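Local atomic coordinates of Old Yellow Enzyme (Pichia, PDB entry 6AGZ), a protein that probably reduces the carbon-carbon double bond of enone compounds asymmetrically, using a bound flavin mononucleotide (FMN). Residues F43-Q55 and W93-I107. Sequence-based numbering, arbitrary orientation.
Sequences FVATDSMLSYYSQ and WKKIVEEVHKKGSHI
E99 OE2 is approached by two groups, S54 OG of the other helix at 2.7 Å and K103 NZ, one turn further on in its own segment. The first is a hydrogen bond and the second part of a salt bridge, but S54 and K103 are modelled too close together, so both are doubtful in detail. The contact joins two neighbouring outer helices of a TIM barrel, the first and second in chain order after barrel strands 29-31 and 63-70. The helices run nearly parallel: the axes of segments 47-55 and 93-102 approach to 8.9 Å at an angle of 24°.

The I96 side chain reaches across to the first helix. Its CD1 reaches A45 CB at 3.7 Å and also meets M49 CB. Its CG2 lies against CB and CD2 of Y53. L50 points its CG away from its own backbone N (chi1 -175°), which carries CD1 over the second helix. There CD1 packs on E99 CB and on I96 CA, each at 3.5 Å. An alanine in place of I96 would probably open a gap between the helices and leave A45 CB and the Y53 ring without their shared neighbour.

A45 CB sits over one face of the W93 indole, and Y53 CE2 approaches the indole edge. W93 and Y53 both reach strand 63-70, where Y53 OH is hydrogen-bonded to E67 OE2. The Y53 side chain is about 9 Å from the bound FMN. Further along, V100 CG2 meets Y53 CB. The M49 chain is bent at its last torsion (chi3 55°), and this sets CE 3.5 Å from W93 CH2.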
# COMPACT_ATOMS: atom_id res chain seq x y z
N PHE A 43 24.76 -19.96 -24.81
CA PHE A 43 23.97 -18.79 -24.43
C PHE A 43 24.16 -17.64 -25.42
O PHE A 43 24.19 -16.47 -25.03
CB PHE A 43 24.27 -18.34 -23.00
CG PHE A 43 24.39 -19.48 -22.02
CD1 PHE A 43 23.27 -20.22 -21.66
CD2 PHE A 43 25.61 -19.81 -21.46
CE1 PHE A 43 23.38 -21.26 -20.76
CE2 PHE A 43 25.72 -20.85 -20.57
CZ PHE A 43 24.61 -21.58 -20.21
N VAL A 44 24.27 -17.97 -26.70
CA VAL A 44 24.43 -16.98 -27.77
C VAL A 44 23.13 -16.90 -28.55
O VAL A 44 22.51 -17.92 -28.86
CB VAL A 44 25.61 -17.35 -28.70
CG1 VAL A 44 25.80 -16.28 -29.77
CG2 VAL A 44 26.89 -17.53 -27.89
N ALA A 45 22.71 -15.67 -28.86
CA ALA A 45 21.49 -15.47 -29.63
C ALA A 45 21.64 -16.03 -31.04
O ALA A 45 22.73 -16.03 -31.62
CB ALA A 45 21.14 -13.98 -29.69
N THR A 46 20.53 -16.51 -31.59
CA THR A 46 20.54 -17.24 -32.85
C THR A 46 19.81 -16.48 -33.95
O THR A 46 19.07 -15.53 -33.69
CB THR A 46 19.91 -18.63 -32.67
OG1 THR A 46 18.59 -18.49 -32.15
CG2 THR A 46 20.74 -19.47 -31.72
N ASP A 47 20.04 -16.92 -35.19
CA ASP A 47 19.33 -16.36 -36.33
C ASP A 47 17.82 -16.54 -36.18
O ASP A 47 17.04 -15.67 -36.60
CB ASP A 47 19.82 -17.03 -37.62
CG ASP A 47 19.79 -18.54 -37.54
OD1 ASP A 47 19.57 -19.08 -36.44
OD2 ASP A 47 19.98 -19.20 -38.59
N SER A 48 17.40 -17.65 -35.57
CA SER A 48 15.98 -17.86 -35.29
C SER A 48 15.43 -16.75 -34.40
O SER A 48 14.34 -16.23 -34.64
CB SER A 48 15.78 -19.22 -34.63
OG SER A 48 16.26 -20.27 -35.46
N MET A 49 16.18 -16.38 -33.36
CA MET A 49 15.76 -15.28 -32.50
C MET A 49 15.74 -13.96 -33.26
O MET A 49 14.88 -13.11 -33.03
CB MET A 49 16.68 -15.18 -31.29
CG MET A 49 16.61 -16.38 -30.35
SD MET A 49 17.90 -16.36 -29.10
CE MET A 49 17.64 -14.75 -28.37
N LEU A 50 16.69 -13.78 -34.19
CA LEU A 50 16.73 -12.55 -34.97
C LEU A 50 15.49 -12.40 -35.83
O LEU A 50 14.86 -11.33 -35.85
CB LEU A 50 18.00 -12.52 -35.83
CG LEU A 50 18.26 -11.24 -36.63
CD1 LEU A 50 17.84 -10.02 -35.85
CD2 LEU A 50 19.73 -11.14 -37.01
N SER A 51 15.10 -13.46 -36.54
CA SER A 51 13.85 -13.41 -37.30
C SER A 51 12.66 -13.27 -36.36
O SER A 51 11.68 -12.57 -36.68
CB SER A 51 13.71 -14.66 -38.16
OG SER A 51 12.44 -14.72 -38.78
N TYR A 52 12.73 -13.91 -35.19
CA TYR A 52 11.64 -13.89 -34.23
C TYR A 52 11.32 -12.47 -33.77
O TYR A 52 10.16 -12.05 -33.80
CB TYR A 52 12.02 -14.78 -33.04
CG TYR A 52 11.08 -14.77 -31.85
CD1 TYR A 52 9.94 -15.56 -31.83
CD2 TYR A 52 11.37 -14.00 -30.73
CE1 TYR A 52 9.10 -15.56 -30.73
CE2 TYR A 52 10.53 -14.00 -29.63
CZ TYR A 52 9.40 -14.78 -29.64
OH TYR A 52 8.56 -14.78 -28.55
N TYR A 53 12.34 -11.72 -33.37
CA TYR A 53 12.12 -10.33 -32.98
C TYR A 53 11.91 -9.42 -34.19
O TYR A 53 11.24 -8.39 -34.07
CB TYR A 53 13.29 -9.82 -32.14
CG TYR A 53 13.36 -10.43 -30.76
CD1 TYR A 53 12.54 -9.97 -29.74
CD2 TYR A 53 14.25 -11.45 -30.48
CE1 TYR A 53 12.60 -10.52 -28.47
CE2 TYR A 53 14.32 -12.01 -29.21
CZ TYR A 53 13.49 -11.54 -28.22
OH TYR A 53 13.56 -12.09 -26.96
N SER A 54 12.46 -9.79 -35.35
CA SER A 54 12.31 -8.98 -36.55
C SER A 54 10.85 -8.92 -36.99
O SER A 54 10.33 -7.85 -37.31
CB SER A 54 13.19 -9.52 -37.67
OG SER A 54 12.97 -8.82 -38.88
N GLN A 55 10.18 -10.08 -37.01
CA GLN A 55 8.78 -10.10 -37.42
C GLN A 55 7.90 -9.29 -36.48
O GLN A 55 6.90 -8.71 -36.91
CB GLN A 55 8.28 -11.54 -37.50
CG GLN A 55 9.02 -12.41 -38.51
CD GLN A 55 8.53 -13.84 -38.51
OE1 GLN A 55 7.34 -14.10 -38.36
NE2 GLN A 55 9.46 -14.78 -38.66
N TRP A 93 23.38 -9.96 -29.79
CA TRP A 93 22.31 -9.08 -29.33
C TRP A 93 22.35 -7.74 -30.04
O TRP A 93 21.30 -7.16 -30.34
CB TRP A 93 22.39 -8.89 -27.81
CG TRP A 93 21.74 -9.99 -27.03
CD1 TRP A 93 22.34 -10.81 -26.13
CD2 TRP A 93 20.36 -10.39 -27.09
NE1 TRP A 93 21.42 -11.70 -25.61
CE2 TRP A 93 20.20 -11.46 -26.19
CE3 TRP A 93 19.25 -9.94 -27.81
CZ2 TRP A 93 18.98 -12.09 -25.99
CZ3 TRP A 93 18.04 -10.57 -27.62
CH2 TRP A 93 17.91 -11.64 -26.72
N LYS A 94 23.55 -7.24 -30.33
CA LYS A 94 23.67 -5.99 -31.08
C LYS A 94 23.03 -6.11 -32.46
O LYS A 94 22.35 -5.18 -32.91
CB LYS A 94 25.14 -5.59 -31.20
CG LYS A 94 25.37 -4.25 -31.89
CD LYS A 94 26.85 -3.95 -32.03
CE LYS A 94 27.10 -2.50 -32.43
NZ LYS A 94 26.54 -2.18 -33.78
N LYS A 95 23.24 -7.24 -33.13
CA LYS A 95 22.62 -7.43 -34.44
C LYS A 95 21.10 -7.52 -34.32
O LYS A 95 20.38 -6.96 -35.16
CB LYS A 95 23.19 -8.68 -35.11
CG LYS A 95 24.67 -8.55 -35.45
CD LYS A 95 25.26 -9.84 -35.96
CE LYS A 95 26.69 -9.63 -36.45
NZ LYS A 95 27.21 -10.82 -37.17
N ILE A 96 20.60 -8.19 -33.29
CA ILE A 96 19.15 -8.23 -33.08
C ILE A 96 18.60 -6.82 -32.88
O ILE A 96 17.57 -6.46 -33.46
CB ILE A 96 18.80 -9.15 -31.89
CG1 ILE A 96 19.12 -10.61 -32.22
CG2 ILE A 96 17.33 -9.01 -31.52
CD1 ILE A 96 18.69 -11.59 -31.16
N VAL A 97 19.29 -6.01 -32.08
CA VAL A 97 18.84 -4.64 -31.83
C VAL A 97 18.84 -3.84 -33.13
O VAL A 97 17.90 -3.09 -33.42
CB VAL A 97 19.72 -3.97 -30.76
CG1 VAL A 97 19.34 -2.51 -30.60
CG2 VAL A 97 19.59 -4.69 -29.45
N GLU A 98 19.91 -3.97 -33.92
CA GLU A 98 19.99 -3.22 -35.17
C GLU A 98 18.86 -3.60 -36.12
O GLU A 98 18.31 -2.74 -36.82
CB GLU A 98 21.35 -3.46 -35.83
CG GLU A 98 22.51 -2.82 -35.08
CD GLU A 98 23.86 -3.17 -35.67
OE1 GLU A 98 23.90 -4.05 -36.56
OE2 GLU A 98 24.87 -2.58 -35.25
N GLU A 99 18.49 -4.89 -36.16
CA GLU A 99 17.37 -5.28 -37.00
C GLU A 99 16.05 -4.74 -36.46
O GLU A 99 15.20 -4.28 -37.24
CB GLU A 99 17.32 -6.80 -37.14
CG GLU A 99 16.05 -7.33 -37.81
CD GLU A 99 15.98 -7.01 -39.30
OE1 GLU A 99 16.95 -6.46 -39.85
OE2 GLU A 99 14.94 -7.31 -39.91
N VAL A 100 15.85 -4.80 -35.14
CA VAL A 100 14.62 -4.28 -34.55
C VAL A 100 14.47 -2.79 -34.86
O VAL A 100 13.37 -2.32 -35.19
CB VAL A 100 14.60 -4.55 -33.04
CG1 VAL A 100 13.51 -3.73 -32.36
CG2 VAL A 100 14.38 -6.04 -32.77
N HIS A 101 15.56 -2.03 -34.76
CA HIS A 101 15.49 -0.60 -35.04
C HIS A 101 15.31 -0.33 -36.53
O HIS A 101 14.62 0.63 -36.91
CB HIS A 101 16.75 0.10 -34.51
CG HIS A 101 16.77 0.25 -33.02
ND1 HIS A 101 17.94 0.36 -32.31
CD2 HIS A 101 15.77 0.32 -32.12
CE1 HIS A 101 17.66 0.49 -31.02
NE2 HIS A 101 16.35 0.47 -30.88
N LYS A 102 15.94 -1.14 -37.38
CA LYS A 102 15.72 -1.01 -38.82
C LYS A 102 14.25 -1.21 -39.16
O LYS A 102 13.70 -0.54 -40.04
CB LYS A 102 16.59 -2.01 -39.57
CG LYS A 102 16.53 -1.90 -41.09
CD LYS A 102 17.34 -3.01 -41.74
CE LYS A 102 17.20 -2.99 -43.25
NZ LYS A 102 17.82 -4.19 -43.88
N LYS A 103 13.58 -2.12 -38.44
CA LYS A 103 12.16 -2.35 -38.62
C LYS A 103 11.31 -1.16 -38.19
O LYS A 103 10.13 -1.11 -38.56
CB LYS A 103 11.75 -3.59 -37.84
CG LYS A 103 11.91 -4.89 -38.59
CD LYS A 103 11.22 -4.84 -39.94
CE LYS A 103 11.74 -5.93 -40.86
NZ LYS A 103 11.78 -7.24 -40.16
N GLY A 104 11.86 -0.22 -37.44
CA GLY A 104 11.11 0.91 -36.94
C GLY A 104 10.53 0.75 -35.55
O GLY A 104 9.70 1.57 -35.15
N SER A 105 10.94 -0.27 -34.81
CA SER A 105 10.50 -0.49 -33.45
C SER A 105 11.64 -0.20 -32.48
O SER A 105 12.74 0.21 -32.86
CB SER A 105 9.97 -1.91 -33.27
OG SER A 105 8.81 -2.13 -34.06
N HIS A 106 11.36 -0.42 -31.19
CA HIS A 106 12.31 -0.17 -30.12
C HIS A 106 12.31 -1.37 -29.19
O HIS A 106 11.34 -2.12 -29.11
CB HIS A 106 11.96 1.12 -29.37
CG HIS A 106 11.54 2.24 -30.26
ND1 HIS A 106 12.40 3.23 -30.67
CD2 HIS A 106 10.34 2.51 -30.84
CE1 HIS A 106 11.75 4.08 -31.46
NE2 HIS A 106 10.50 3.66 -31.57
N ILE A 107 13.42 -1.55 -28.47
CA ILE A 107 13.62 -2.78 -27.71
C ILE A 107 14.33 -2.47 -26.39
O ILE A 107 15.25 -1.65 -26.34
CB ILE A 107 14.41 -3.82 -28.54
CG1 ILE A 107 14.47 -5.16 -27.80
CG2 ILE A 107 15.80 -3.31 -28.89
CD1 ILE A 107 14.92 -6.31 -28.68